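Local coordinates for oligogalacturonate-specific porin KdgM (Dickeya dadantii, PDB 4FQE), which forms a monomeric outer-membrane porin specific for oligogalacturonides, letting these acidic sugars cross the outer membrane, and is required for full virulence, at residues V107-R112 against Y132-N137; Y150-K155 against I172-K177. All coordinates share one frame; numbering follows the deposited sequence.

Interaction 1. Residues V107-R112 against Y132-N137. With C8E ((hydroxyethyloxy)tri(ethyloxy)octane), chain E; C8E ((hydroxyethyloxy)tri(ethyloxy)octane), chain H.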
# COMPACT_ATOMS: atom_id res chain seq x y z
N VAL A 107 13.55 -3.57 -2.41
CA VAL A 107 13.34 -3.22 -1.02
C VAL A 107 12.94 -1.77 -0.93
O VAL A 107 13.42 -0.95 -1.70
CB VAL A 107 14.57 -3.54 -0.15
CG1 VAL A 107 14.87 -5.06 -0.18
CG2 VAL A 107 15.80 -2.78 -0.61
N ALA A 108 12.01 -1.44 -0.05
CA ALA A 108 11.62 -0.02 0.13
C ALA A 108 11.49 0.31 1.59
O ALA A 108 11.29 -0.58 2.42
CB ALA A 108 10.35 0.30 -0.65
N LEU A 109 11.62 1.58 1.91
CA LEU A 109 11.37 2.07 3.23
C LEU A 109 10.56 3.36 3.08
O LEU A 109 10.87 4.21 2.23
CB LEU A 109 12.67 2.29 4.00
CG LEU A 109 12.53 2.68 5.48
CD1 LEU A 109 11.91 1.56 6.28
CD2 LEU A 109 13.87 3.09 6.08
N ARG A 110 9.49 3.45 3.87
CA ARG A 110 8.59 4.61 3.83
C ARG A 110 8.46 5.20 5.21
O ARG A 110 8.16 4.47 6.15
CB ARG A 110 7.19 4.23 3.31
CG ARG A 110 6.25 5.46 3.19
CD ARG A 110 4.86 5.07 2.67
NE ARG A 110 4.26 4.14 3.63
CZ ARG A 110 3.14 3.45 3.43
NH1 ARG A 110 2.44 3.61 2.31
NH2 ARG A 110 2.74 2.60 4.37
N TYR A 111 8.67 6.52 5.33
CA TYR A 111 8.33 7.30 6.53
C TYR A 111 7.07 8.11 6.25
O TYR A 111 7.02 8.87 5.29
CB TYR A 111 9.49 8.21 6.94
CG TYR A 111 9.15 9.16 8.08
CD1 TYR A 111 8.82 8.68 9.35
CD2 TYR A 111 9.16 10.53 7.89
CE1 TYR A 111 8.50 9.55 10.37
CE2 TYR A 111 8.84 11.41 8.91
CZ TYR A 111 8.53 10.90 10.15
OH TYR A 111 8.20 11.81 11.12
N ARG A 112 6.04 7.89 7.06
CA ARG A 112 4.74 8.52 6.86
C ARG A 112 4.18 9.04 8.19
O ARG A 112 3.46 8.30 8.90
CB ARG A 112 3.77 7.52 6.21
CG ARG A 112 2.40 8.08 5.86
CD ARG A 112 1.55 7.09 5.07
NE ARG A 112 1.12 5.94 5.86
CZ ARG A 112 0.28 5.00 5.42
NH1 ARG A 112 -0.22 5.08 4.20
NH2 ARG A 112 -0.06 3.99 6.20
N TYR A 132 3.58 8.49 13.58
CA TYR A 132 4.13 8.14 12.30
C TYR A 132 4.14 6.65 12.10
O TYR A 132 4.10 5.88 13.07
CB TYR A 132 5.55 8.71 12.19
CG TYR A 132 6.58 8.11 13.13
CD1 TYR A 132 7.27 6.95 12.78
CD2 TYR A 132 6.90 8.71 14.34
CE1 TYR A 132 8.23 6.40 13.62
CE2 TYR A 132 7.87 8.17 15.18
CZ TYR A 132 8.52 7.02 14.81
OH TYR A 132 9.49 6.44 15.63
N THR A 133 4.16 6.24 10.84
CA THR A 133 4.53 4.88 10.52
C THR A 133 5.85 4.79 9.76
O THR A 133 6.23 5.70 9.02
CB THR A 133 3.44 4.14 9.75
OG1 THR A 133 3.21 4.81 8.51
CG2 THR A 133 2.16 4.12 10.58
N LEU A 134 6.56 3.68 9.99
CA LEU A 134 7.76 3.35 9.25
C LEU A 134 7.51 1.94 8.70
O LEU A 134 7.28 0.98 9.46
CB LEU A 134 8.98 3.43 10.16
CG LEU A 134 10.37 3.47 9.51
CD1 LEU A 134 10.58 4.71 8.66
CD2 LEU A 134 11.50 3.42 10.56
N THR A 135 7.51 1.83 7.37
CA THR A 135 7.10 0.63 6.67
C THR A 135 8.26 0.18 5.81
O THR A 135 8.80 0.95 5.03
CB THR A 135 5.89 0.93 5.78
OG1 THR A 135 4.86 1.51 6.57
CG2 THR A 135 5.36 -0.36 5.14
N GLY A 136 8.68 -1.06 5.98
CA GLY A 136 9.68 -1.61 5.09
C GLY A 136 9.06 -2.71 4.30
O GLY A 136 8.18 -3.40 4.82
N ASN A 137 9.51 -2.88 3.06
CA ASN A 137 8.96 -3.84 2.13
C ASN A 137 10.09 -4.58 1.43
O ASN A 137 11.09 -3.97 1.00
CB ASN A 137 8.15 -3.15 1.07
CG ASN A 137 6.85 -2.58 1.60
OD1 ASN A 137 6.80 -1.45 2.07
ND2 ASN A 137 5.80 -3.40 1.59
C1 C8E E . 14.81 5.96 1.86
C2 C8E E . 14.59 7.39 2.32
C3 C8E E . 13.26 7.58 3.03
C4 C8E E . 13.15 6.70 4.27
C5 C8E E . 12.78 7.48 5.52
C6 C8E E . 13.92 8.41 5.97
C7 C8E E . 14.15 8.52 7.49
C8 C8E E . 13.44 7.50 8.38
O9 C8E E . 13.69 7.76 9.77
C10 C8E E . 13.10 6.80 10.66
C11 C8E E . 12.45 7.46 11.86
O12 C8E E . 12.51 6.58 13.00
C13 C8E E . 13.71 6.73 13.77
C14 C8E E . 14.14 5.43 14.45
O15 C8E E . 14.04 4.31 13.57
C16 C8E E . 13.52 3.15 14.23
C17 C8E E . 13.56 1.91 13.33
O18 C8E E . 12.62 0.93 13.79
C19 C8E E . 12.95 0.35 15.06
C20 C8E E . 12.07 0.96 16.16
O21 C8E E . 12.84 1.56 17.21
C1 C8E H . 7.22 12.67 5.48
C2 C8E H . 7.62 14.13 5.43
C3 C8E H . 8.66 14.31 4.34
C4 C8E H . 8.10 13.96 2.96
C5 C8E H . 7.93 15.17 2.08
C6 C8E H . 6.60 15.85 2.39
C7 C8E H . 5.55 15.57 1.34
C8 C8E H . 4.34 16.49 1.50
O9 C8E H . 4.51 17.66 0.69
C10 C8E H . 3.45 18.61 0.83
C11 C8E H . 3.17 19.26 -0.53
O12 C8E H . 2.03 18.69 -1.17
C13 C8E H . 2.00 18.84 -2.59
C14 C8E H . 2.72 17.67 -3.27
O15 C8E H . 1.94 17.06 -4.31
C16 C8E H . 2.67 16.69 -5.49
C17 C8E H . 3.41 15.36 -5.34
O18 C8E H . 4.76 15.60 -4.91
C19 C8E H . 5.02 15.21 -3.57
C20 C8E H . 5.72 16.32 -2.81
O21 C8E H . 5.10 16.54 -1.54
O HOH W 1 5.05 4.09 6.46
O HOH W 2 1.18 6.78 8.77

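Interaction 2. Residues Y150-K155 against I172-K177. With C8E ((hydroxyethyloxy)tri(ethyloxy)octane), chain I.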
# COMPACT_ATOMS: atom_id res chain seq x y z
N TYR A 150 7.02 -9.23 1.65
CA TYR A 150 6.98 -9.13 3.11
C TYR A 150 7.01 -7.64 3.46
O TYR A 150 7.77 -6.89 2.87
CB TYR A 150 8.15 -9.84 3.79
CG TYR A 150 8.31 -9.51 5.27
CD1 TYR A 150 9.39 -8.80 5.73
CD2 TYR A 150 7.33 -9.87 6.21
CE1 TYR A 150 9.54 -8.46 7.06
CE2 TYR A 150 7.48 -9.55 7.55
CZ TYR A 150 8.60 -8.85 7.97
OH TYR A 150 8.79 -8.53 9.29
N GLU A 151 6.18 -7.25 4.41
CA GLU A 151 6.04 -5.86 4.85
C GLU A 151 6.07 -5.85 6.36
O GLU A 151 5.36 -6.63 7.03
CB GLU A 151 4.73 -5.27 4.35
CG GLU A 151 4.53 -3.82 4.80
CD GLU A 151 3.29 -3.19 4.20
OE1 GLU A 151 3.21 -3.09 2.95
OE2 GLU A 151 2.41 -2.77 4.99
N LEU A 152 6.95 -5.02 6.90
CA LEU A 152 7.08 -4.85 8.33
C LEU A 152 6.70 -3.41 8.56
O LEU A 152 7.21 -2.54 7.88
CB LEU A 152 8.53 -5.11 8.76
CG LEU A 152 8.93 -4.85 10.21
CD1 LEU A 152 8.08 -5.57 11.24
CD2 LEU A 152 10.38 -5.25 10.43
N GLU A 153 5.80 -3.16 9.49
CA GLU A 153 5.34 -1.82 9.75
C GLU A 153 5.39 -1.50 11.22
O GLU A 153 4.90 -2.26 12.07
CB GLU A 153 3.93 -1.63 9.18
CG GLU A 153 3.46 -0.19 9.25
CD GLU A 153 2.28 0.08 8.34
OE1 GLU A 153 2.48 0.10 7.09
OE2 GLU A 153 1.16 0.27 8.87
N TYR A 154 5.99 -0.35 11.52
CA TYR A 154 6.14 0.12 12.87
C TYR A 154 5.34 1.41 13.00
O TYR A 154 5.58 2.37 12.27
CB TYR A 154 7.62 0.37 13.15
CG TYR A 154 7.93 1.02 14.46
CD1 TYR A 154 8.09 0.25 15.63
CD2 TYR A 154 8.11 2.40 14.55
CE1 TYR A 154 8.41 0.86 16.84
CE2 TYR A 154 8.41 3.01 15.75
CZ TYR A 154 8.56 2.24 16.90
OH TYR A 154 8.88 2.89 18.09
N LYS A 155 4.39 1.42 13.93
CA LYS A 155 3.57 2.60 14.17
C LYS A 155 3.79 3.10 15.58
O LYS A 155 3.74 2.33 16.54
CB LYS A 155 2.10 2.30 13.94
CG LYS A 155 1.19 3.53 13.96
CD LYS A 155 -0.26 3.12 13.78
CE LYS A 155 -1.19 4.31 13.90
NZ LYS A 155 -2.56 3.95 13.44
N ILE A 172 3.57 -3.19 16.02
CA ILE A 172 4.28 -3.77 14.91
C ILE A 172 3.34 -4.68 14.12
O ILE A 172 2.57 -5.46 14.69
CB ILE A 172 5.56 -4.51 15.37
CG1 ILE A 172 6.61 -3.48 15.80
CG2 ILE A 172 6.13 -5.36 14.26
CD1 ILE A 172 7.78 -4.09 16.54
N THR A 173 3.43 -4.58 12.80
CA THR A 173 2.65 -5.38 11.89
C THR A 173 3.59 -6.13 10.97
O THR A 173 4.53 -5.55 10.43
CB THR A 173 1.70 -4.50 11.05
OG1 THR A 173 0.74 -3.93 11.92
CG2 THR A 173 0.96 -5.32 10.01
N HIS A 174 3.32 -7.41 10.80
CA HIS A 174 3.98 -8.25 9.81
C HIS A 174 2.97 -8.68 8.79
O HIS A 174 1.88 -9.18 9.13
CB HIS A 174 4.55 -9.47 10.48
CG HIS A 174 5.59 -9.20 11.54
ND1 HIS A 174 6.89 -9.01 11.25
CD2 HIS A 174 5.50 -9.16 12.93
CE1 HIS A 174 7.59 -8.80 12.39
NE2 HIS A 174 6.74 -8.90 13.42
N ASN A 175 3.28 -8.46 7.52
CA ASN A 175 2.35 -8.82 6.47
C ASN A 175 3.04 -9.55 5.32
O ASN A 175 4.17 -9.19 4.92
CB ASN A 175 1.63 -7.56 5.97
CG ASN A 175 0.34 -7.89 5.24
OD1 ASN A 175 -0.65 -8.28 5.86
ND2 ASN A 175 0.32 -7.61 3.95
N VAL A 176 2.38 -10.60 4.84
CA VAL A 176 2.80 -11.31 3.64
C VAL A 176 1.73 -11.28 2.55
O VAL A 176 0.57 -11.62 2.77
CB VAL A 176 3.12 -12.78 3.97
CG1 VAL A 176 3.64 -13.49 2.74
CG2 VAL A 176 4.11 -12.86 5.13
N LYS A 177 2.13 -10.87 1.35
CA LYS A 177 1.21 -10.73 0.23
C LYS A 177 1.74 -11.60 -0.89
O LYS A 177 2.96 -11.63 -1.15
CB LYS A 177 1.16 -9.28 -0.26
CG LYS A 177 0.26 -9.03 -1.47
CD LYS A 177 0.29 -7.54 -1.89
CE LYS A 177 -0.90 -7.07 -2.72
NZ LYS A 177 -0.74 -5.66 -3.26
C1 C8E I . 12.54 -13.02 -1.04
C2 C8E I . 12.01 -12.46 0.27
C3 C8E I . 10.52 -12.10 0.21
C4 C8E I . 9.62 -13.23 0.71
C5 C8E I . 9.29 -13.15 2.20
C6 C8E I . 7.94 -13.80 2.52
C7 C8E I . 7.93 -14.60 3.82
C8 C8E I . 8.30 -13.71 5.00
O9 C8E I . 7.71 -14.21 6.21
C10 C8E I . 8.03 -13.42 7.37
C11 C8E I . 6.72 -13.00 8.00
O12 C8E I . 6.78 -13.16 9.41
C13 C8E I . 5.47 -13.26 9.96
C14 C8E I . 5.57 -13.38 11.46
O15 C8E I . 4.27 -13.68 11.98
C16 C8E I . 4.04 -13.00 13.21
C17 C8E I . 3.83 -14.02 14.31
O18 C8E I . 3.10 -13.38 15.36
C19 C8E I . 2.79 -14.28 16.43
C20 C8E I . 1.41 -14.89 16.18
O21 C8E I . 0.40 -14.15 16.88
O HOH W 3 2.00 -1.69 12.58

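Interaction 1. Residues V107-R112 against Y132-N137
Two neighbouring strands of a closed antiparallel beta barrel meet here, Arg110 pairing with Thr135 and Arg112 with Thr133 on the face turned to the lumen. Six backbone hydrogen bonds join the strands, among them Arg110 N to Thr135 O at 2.8 Å. A bend at chi3 (61°) swings the Arg110 guanidinium over so that NH2 donates to Thr135 OG1 at 3.2 Å, 17° out of the guanidinium plane; threonine suits the place as a short hydroxyl that takes this N-H and also bonds Glu153. A water accepts from Arg110 NE (2.9 Å), donates to Thr135 OG1 (2.6 Å) and Arg110 O, and bonds Thr133 OG1. In one of its two conformers Arg112 lays its guanidinium over that of Arg110, a gathering of positive charge consistent with a channel that passes anionic sugars. Leu109, Tyr111, Tyr132 and Leu134 take the other face, apolar enough for lipid. There Tyr111 CE1 reaches Tyr132 CB at 3.6 Å, the rings inclined at 55°. One detergent (chain E) passes Tyr111 and Leu134, its C10 3.7 Å from Leu134 CD2; a second (chain H) ends against Tyr111 CD2. Polar residues inside alternating with apolar and aromatic ones outside is the signature of a porin barrel wall.

Interaction 2. Residues Y150-K155 against I172-K177
Hydrogen bonds between backbones set the frame in which Glu151 faces Asn175 and Glu153 faces Thr173. Each of these pairs is joined by two N-H to O bonds, among them Glu153 N to Thr173 O at 2.9 Å. In the alternate, non-hydrogen-bonded pairs CA-H groups approach carbonyl oxygens instead, as where Tyr150 CA lies 3.3 Å from Asn175 O.

The direct side-chain hydrogen bond lies on the membrane face. Tyr150 OH and His174 ND1 are 2.8 Å apart, and the imidazole nitrogen sits at the edge of the phenol ring, in its plane. Tyr150 carries CG anti to the backbone N (chi1 168°), which leans the ring across to the neighbouring strand, where the two side chains lie alongside each other. Histidine suits this place as an aromatic whose ring nitrogen meets the hydroxyl while a ring face lies against detergent.

Apolar contacts continue this face. Leu152 CD1 rests against two residues of the other strand, 3.5 Å from His174 CE1 and 3.6 Å from Ile172 CG2. A detergent molecule follows the same surface: its C11 lies 3.6 Å from Tyr150 CE2, and its C14 is over one face of the imidazole.

Polar groups occupy the opposite, lumen face. A water donates to Glu153 O and hydrogen-bonds Thr173 OG1 at 2.7 Å. Glu151 OE1 bonds Asn137 ND2, while the buried Asn175 amide, able both to donate and to accept, is satisfied at both ends, ND2 by Glu191 and OD1 by Arg207. Aromatic and aliphatic residues toward lipid, with charged and amide side chains toward the channel, mark the transmembrane wall of an outer-membrane beta barrel.

How the interactions relate
Followed from the N terminus, strand 105-116 meets strand 131-142 in interaction 1, closing a loop in which residues 118-129 are not modelled. A short turn then leads to strand 146-157, which pairs with strand 171-180 in interaction 2 across a loop partly missing from the model. The contacts are in series, neither nesting nor crossing, and their centres lie about 10 Å apart. Strands 131-142 and 146-157 are themselves neighbours, so four consecutive strands form one continuous part of the barrel wall. Leu134 O probably accepts a hydrogen bond from Tyr154 N at this middle seam, and Thr133 packs on Lys155, carrying the lumen-facing surface of interaction 1 into that of interaction 2.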